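Local coordinates for alkane monooxygenase (Geobacillus thermodenitrificans, PDB 3B9O), which is a flavin mononucleotide-binding protein of the luciferase-like monooxygenase family, built on a TIM-barrel fold, at residues A[256-261]-A[370-375]; A[5-10]-A[361-366]. All blocks are in the same frame, centred on the assembly; numbering follows the deposited sequence.

Contact 1 (A[256-261]-A[370-375]); sequences FFVDDI and AGIDGF
With chi1 at 165°, Val258 sets CG1 anti to its own backbone N, while CG2 lies anti to the carbonyl carbon, beside the backbone N; in this conformation both methyls close on Ala370 O. CG2 lies 3.6 Å from Ala370 O and CG1 3.9 Å from it, and CG1 also comes within 3.9 Å of Gly371 O. These are van der Waals contacts of methyls with backbone carbonyl oxygens, and no hydrogen bond joins the two segments. Beyond the turn, Val258 CG2 meets Ile372 CG2 methyl to methyl at 4.1 Å, the two side chains crossing at about a right angle. Ile372 has its CG1 between the backbone N and the carbonyl carbon, which carries CD1 away from Val258 and onto one face of the Phe375 ring, 3.4 Å above the plane and offset toward the rim. This is the helix-to-strand turn of an alpha/beta barrel: helix 356-370 ends, Gly371 leaves helical geometry with phi 73°, a conformation that favours glycine, and the chain enters strand 374-378. Helix 251-265, which bears Val258, lies outside the sheet beside that turn. Val258 also packs on Leu246 and Met277 of strands 243-246 and 276-285, while Ile372 rests on Val367 of the preceding helix.

Contact 2 (A[5-10]-A[361-366]); sequences IHINAF and DEMQYL
Met363 reaches from helix 356-370 to strand 6-12 with a single methyl, CE, which touches Ile7 CD1 at 3.9 Å and lies a looser 4.5 Å from Ile5 CG2. Its side chain first runs out from the helix: CG is anti to the carbonyl carbon, and SD is anti to CA. A bend at the last torsion, chi3 65°, then turns CE out of that line, so the methyl rather than the sulfur makes these closest approaches. Ile7 answers with its longer branch. CG1 stands anti to the carbonyl carbon and CD1 continues in an extended chain, chi2 163°, which brings the terminal methyl to Met363; the two side chains cross at about a right angle. Ile5, two residues earlier and pointing to the same side of the chain, uses its other branch: CG2 faces Met363 CE, while CG1 and CD1 extend toward the helix near Gln364. Such apolar layers between strands and their covering helices are a hallmark of the TIM barrel, and here a strand from the start of the chain is packed against a helix near the end of the barrel sequence. Phe375 of the adjoining strand 374-378 touches both Ile5 and Met363. Phe389 of helix 384-399 likewise touches both Ile7 and Met363, so a second helix shares the outer surface of the sheet here. All three contacting residues, Ile5, Ile7 and Met363, are buried, and no polar bond crosses between the segments. His6 and Asn8 point to the other side of the strand, where His6 ND1 is hydrogen-bonded to Asp52 OD2 and Asn8 ND2 to Asn376 OD1.

Contacts 1 and 2 have centres about 12 Å apart and share one helix-turn-strand unit: helix 356-370 supplies residues 361-366 to contact 2, and the turn and strand that follow supply residues 370-375 to contact 1. Along the chain the segments alternate, in the order 5-10, 256-261, 361-366, 370-375. Strands 6-12 and 374-378 are parallel neighbours in the barrel sheet, and Phe375 is hydrogen-bonded through its backbone N and O to His6 O and Asn8 N. The first strand is thereby joined to the last, closing the barrel, with helices 251-265 and 356-370 on its outside.

Contact 1 (A[256-261]-A[370-375])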
loop_
_atom_site.group_PDB
_atom_site.type_symbol
_atom_site.label_atom_id
_atom_site.label_comp_id
_atom_site.label_asym_id
_atom_site.label_seq_id
_atom_site.Cartn_x
_atom_site.Cartn_y
_atom_site.Cartn_z
ATOM N N PHE A 256 -19.952 -3.061 1.743
ATOM C CA PHE A 256 -20.485 -1.984 0.934
ATOM C C PHE A 256 -19.444 -1.520 -0.069
ATOM O O PHE A 256 -19.758 -1.314 -1.255
ATOM C CB PHE A 256 -20.958 -0.785 1.778
ATOM C CG PHE A 256 -21.369 0.417 0.929
ATOM C CD1 PHE A 256 -22.669 0.494 0.388
ATOM C CD2 PHE A 256 -20.449 1.421 0.618
ATOM C CE1 PHE A 256 -23.059 1.576 -0.427
ATOM C CE2 PHE A 256 -20.818 2.502 -0.192
ATOM C CZ PHE A 256 -22.133 2.572 -0.719
ATOM N N PHE A 257 -18.221 -1.321 0.412
ATOM C CA PHE A 257 -17.166 -0.790 -0.455
ATOM C C PHE A 257 -16.677 -1.817 -1.469
ATOM O O PHE A 257 -16.423 -1.468 -2.615
ATOM C CB PHE A 257 -16.033 -0.142 0.370
ATOM C CG PHE A 257 -16.454 1.146 1.036
ATOM C CD1 PHE A 257 -16.472 1.264 2.419
ATOM C CD2 PHE A 257 -16.893 2.224 0.261
ATOM C CE1 PHE A 257 -16.889 2.444 3.027
ATOM C CE2 PHE A 257 -17.306 3.406 0.858
ATOM C CZ PHE A 257 -17.302 3.514 2.243
ATOM N N VAL A 258 -16.594 -3.083 -1.041
ATOM C CA VAL A 258 -16.195 -4.193 -1.911
ATOM C C VAL A 258 -17.207 -4.237 -3.068
ATOM O O VAL A 258 -16.836 -4.227 -4.242
ATOM C CB VAL A 258 -16.172 -5.552 -1.131
ATOM C CG1 VAL A 258 -16.114 -6.750 -2.071
ATOM C CG2 VAL A 258 -14.976 -5.609 -0.165
ATOM N N ASP A 259 -18.487 -4.229 -2.699
ATOM C CA ASP A 259 -19.594 -4.352 -3.672
ATOM C C ASP A 259 -19.626 -3.124 -4.600
ATOM O O ASP A 259 -19.797 -3.263 -5.811
ATOM C CB ASP A 259 -20.939 -4.528 -2.922
ATOM C CG ASP A 259 -21.110 -5.934 -2.327
ATOM O OD1 ASP A 259 -20.300 -6.824 -2.615
ATOM O OD2 ASP A 259 -22.063 -6.171 -1.570
ATOM N N ASP A 260 -19.345 -1.945 -4.033
ATOM C CA ASP A 260 -19.366 -0.677 -4.779
ATOM C C ASP A 260 -18.312 -0.659 -5.880
ATOM O O ASP A 260 -18.600 -0.369 -7.055
ATOM C CB ASP A 260 -19.144 0.489 -3.833
ATOM C CG ASP A 260 -19.318 1.832 -4.510
ATOM O OD1 ASP A 260 -18.363 2.616 -4.467
ATOM O OD2 ASP A 260 -20.410 2.082 -5.079
ATOM N N ILE A 261 -17.094 -1.020 -5.507
ATOM C CA ILE A 261 -16.012 -1.101 -6.479
ATOM C C ILE A 261 -16.236 -2.154 -7.525
ATOM O O ILE A 261 -15.981 -1.902 -8.705
ATOM C CB ILE A 261 -14.618 -1.266 -5.812
ATOM C CG1 ILE A 261 -14.239 0.023 -5.129
ATOM C CG2 ILE A 261 -13.525 -1.554 -6.840
ATOM C CD1 ILE A 261 -13.210 -0.221 -4.075
ATOM N N ALA A 370 -17.652 -10.233 4.438
ATOM C CA ALA A 370 -17.506 -8.951 3.690
ATOM C C ALA A 370 -16.943 -9.107 2.259
ATOM O O ALA A 370 -16.919 -8.139 1.454
ATOM C CB ALA A 370 -16.692 -7.951 4.468
ATOM N N GLY A 371 -16.491 -10.310 1.943
ATOM C CA GLY A 371 -15.832 -10.561 0.664
ATOM C C GLY A 371 -14.450 -9.984 0.567
ATOM O O GLY A 371 -13.963 -9.651 -0.522
ATOM N N ILE A 372 -13.776 -9.865 1.695
ATOM C CA ILE A 372 -12.422 -9.357 1.595
ATOM C C ILE A 372 -11.428 -10.523 1.264
ATOM O O ILE A 372 -11.676 -11.690 1.619
ATOM C CB ILE A 372 -12.011 -8.397 2.766
ATOM C CG1 ILE A 372 -11.659 -9.119 4.022
ATOM C CG2 ILE A 372 -13.034 -7.245 3.089
ATOM C CD1 ILE A 372 -10.222 -8.936 4.218
ATOM N N ASP A 373 -10.336 -10.205 0.569
ATOM C CA ASP A 373 -9.394 -11.220 0.101
ATOM C C ASP A 373 -8.129 -11.266 0.931
ATOM O O ASP A 373 -7.413 -12.252 0.897
ATOM C CB ASP A 373 -9.004 -10.941 -1.357
ATOM C CG ASP A 373 -10.189 -11.041 -2.295
ATOM O OD1 ASP A 373 -10.590 -10.011 -2.868
ATOM O OD2 ASP A 373 -10.741 -12.155 -2.417
ATOM N N GLY A 374 -7.830 -10.201 1.653
ATOM C CA GLY A 374 -6.592 -10.139 2.425
ATOM C C GLY A 374 -6.580 -8.957 3.376
ATOM O O GLY A 374 -7.528 -8.177 3.430
ATOM N N PHE A 375 -5.485 -8.831 4.104
ATOM C CA PHE A 375 -5.307 -7.787 5.087
ATOM C C PHE A 375 -3.946 -7.119 4.962
ATOM O O PHE A 375 -2.923 -7.780 4.675
ATOM C CB PHE A 375 -5.438 -8.355 6.528
ATOM C CG PHE A 375 -6.807 -8.916 6.841
ATOM C CD1 PHE A 375 -7.108 -10.239 6.527
ATOM C CD2 PHE A 375 -7.792 -8.109 7.393
ATOM C CE1 PHE A 375 -8.364 -10.779 6.802
ATOM C CE2 PHE A 375 -9.051 -8.643 7.706
ATOM C CZ PHE A 375 -9.331 -9.981 7.391
#

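Contact 2 (A[5-10]-A[361-366])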
loop_
_atom_site.group_PDB
_atom_site.type_symbol
_atom_site.label_atom_id
_atom_site.label_comp_id
_atom_site.label_asym_id
_atom_site.label_seq_id
_atom_site.Cartn_x
_atom_site.Cartn_y
_atom_site.Cartn_z
ATOM N N ILE A 5 -6.123 -16.553 2.799
ATOM C CA ILE A 5 -6.103 -15.111 3.098
ATOM C C ILE A 5 -4.728 -14.537 2.759
ATOM O O ILE A 5 -3.710 -15.043 3.252
ATOM C CB ILE A 5 -6.437 -14.855 4.578
ATOM C CG1 ILE A 5 -7.822 -15.477 4.933
ATOM C CG2 ILE A 5 -6.360 -13.344 4.932
ATOM C CD1 ILE A 5 -8.152 -15.436 6.435
ATOM N N HIS A 6 -4.710 -13.527 1.890
ATOM C CA HIS A 6 -3.469 -12.797 1.597
ATOM C C HIS A 6 -3.106 -11.851 2.767
ATOM O O HIS A 6 -3.945 -11.115 3.273
ATOM C CB HIS A 6 -3.562 -12.046 0.252
ATOM C CG HIS A 6 -3.815 -12.933 -0.932
ATOM N ND1 HIS A 6 -2.801 -13.577 -1.620
ATOM C CD2 HIS A 6 -4.961 -13.234 -1.588
ATOM C CE1 HIS A 6 -3.324 -14.276 -2.614
ATOM N NE2 HIS A 6 -4.631 -14.088 -2.614
ATOM N N ILE A 7 -1.858 -11.876 3.225
ATOM C CA ILE A 7 -1.472 -10.981 4.295
ATOM C C ILE A 7 -0.241 -10.169 3.912
ATOM O O ILE A 7 0.803 -10.739 3.551
ATOM C CB ILE A 7 -1.274 -11.730 5.634
ATOM C CG1 ILE A 7 -2.634 -12.290 6.132
ATOM C CG2 ILE A 7 -0.716 -10.796 6.712
ATOM C CD1 ILE A 7 -2.526 -13.332 7.168
ATOM N N ASN A 8 -0.382 -8.848 4.000
ATOM C CA ASN A 8 0.723 -7.907 3.833
ATOM C C ASN A 8 1.123 -7.255 5.162
ATOM O O ASN A 8 0.262 -6.985 6.007
ATOM C CB ASN A 8 0.333 -6.775 2.894
ATOM C CG ASN A 8 -0.045 -7.247 1.518
ATOM O OD1 ASN A 8 0.374 -8.317 1.067
ATOM N ND2 ASN A 8 -0.837 -6.432 0.826
ATOM N N ALA A 9 2.409 -6.975 5.307
ATOM C CA ALA A 9 2.957 -6.258 6.449
ATOM C C ALA A 9 2.906 -4.783 6.124
ATOM O O ALA A 9 3.474 -4.355 5.121
ATOM C CB ALA A 9 4.375 -6.715 6.673
ATOM N N PHE A 10 2.199 -4.008 6.930
ATOM C CA PHE A 10 2.039 -2.574 6.682
ATOM C C PHE A 10 3.176 -1.779 7.337
ATOM O O PHE A 10 3.404 -1.834 8.569
ATOM C CB PHE A 10 0.692 -2.078 7.193
ATOM C CG PHE A 10 0.275 -0.750 6.660
ATOM C CD1 PHE A 10 0.451 -0.425 5.319
ATOM C CD2 PHE A 10 -0.347 0.178 7.503
ATOM C CE1 PHE A 10 0.043 0.810 4.824
ATOM C CE2 PHE A 10 -0.786 1.417 6.995
ATOM C CZ PHE A 10 -0.609 1.722 5.677
ATOM N N ASP A 361 -10.620 -16.324 13.930
ATOM C CA ASP A 361 -12.102 -16.221 13.797
ATOM C C ASP A 361 -12.569 -14.876 13.213
ATOM O O ASP A 361 -13.388 -14.832 12.266
ATOM C CB ASP A 361 -12.822 -16.489 15.142
ATOM C CG ASP A 361 -12.739 -17.947 15.581
ATOM O OD1 ASP A 361 -12.453 -18.818 14.738
ATOM O OD2 ASP A 361 -12.943 -18.241 16.789
ATOM N N GLU A 362 -12.034 -13.797 13.767
ATOM C CA GLU A 362 -12.426 -12.441 13.341
ATOM C C GLU A 362 -11.920 -12.117 11.957
ATOM O O GLU A 362 -12.642 -11.527 11.159
ATOM C CB GLU A 362 -12.002 -11.394 14.380
ATOM C CG GLU A 362 -12.725 -11.666 15.693
ATOM C CD GLU A 362 -12.486 -10.616 16.750
ATOM O OE1 GLU A 362 -13.420 -10.410 17.566
ATOM O OE2 GLU A 362 -11.394 -10.000 16.787
ATOM N N MET A 363 -10.698 -12.552 11.648
ATOM C CA MET A 363 -10.183 -12.435 10.281
ATOM C C MET A 363 -11.031 -13.192 9.298
ATOM O O MET A 363 -11.414 -12.670 8.248
ATOM C CB MET A 363 -8.740 -12.892 10.226
ATOM C CG MET A 363 -7.785 -11.962 11.061
ATOM S SD MET A 363 -6.073 -12.583 10.978
ATOM C CE MET A 363 -5.688 -12.374 9.255
ATOM N N GLN A 364 -11.327 -14.433 9.648
ATOM C CA GLN A 364 -12.135 -15.305 8.818
ATOM C C GLN A 364 -13.548 -14.712 8.600
ATOM O O GLN A 364 -14.087 -14.787 7.494
ATOM C CB GLN A 364 -12.144 -16.727 9.410
ATOM C CG GLN A 364 -13.092 -17.716 8.689
ATOM C CD GLN A 364 -13.058 -19.093 9.299
ATOM O OE1 GLN A 364 -12.514 -19.307 10.400
ATOM N NE2 GLN A 364 -13.661 -20.046 8.606
ATOM N N TYR A 365 -14.110 -14.064 9.636
ATOM C CA TYR A 365 -15.462 -13.488 9.544
ATOM C C TYR A 365 -15.521 -12.400 8.468
ATOM O O TYR A 365 -16.417 -12.369 7.635
ATOM C CB TYR A 365 -15.873 -12.905 10.897
ATOM C CG TYR A 365 -17.377 -12.734 11.012
ATOM C CD1 TYR A 365 -17.948 -11.458 11.060
ATOM C CD2 TYR A 365 -18.233 -13.854 11.007
ATOM C CE1 TYR A 365 -19.347 -11.317 11.180
ATOM C CE2 TYR A 365 -19.654 -13.700 11.137
ATOM C CZ TYR A 365 -20.165 -12.421 11.223
ATOM O OH TYR A 365 -21.508 -12.207 11.320
ATOM N N LEU A 366 -14.545 -11.504 8.494
ATOM C CA LEU A 366 -14.443 -10.428 7.499
ATOM C C LEU A 366 -14.278 -10.981 6.094
ATOM O O LEU A 366 -14.984 -10.579 5.150
ATOM C CB LEU A 366 -13.291 -9.495 7.905
ATOM C CG LEU A 366 -13.400 -8.129 8.598
ATOM C CD1 LEU A 366 -14.759 -7.697 9.119
ATOM C CD2 LEU A 366 -12.250 -7.951 9.663
#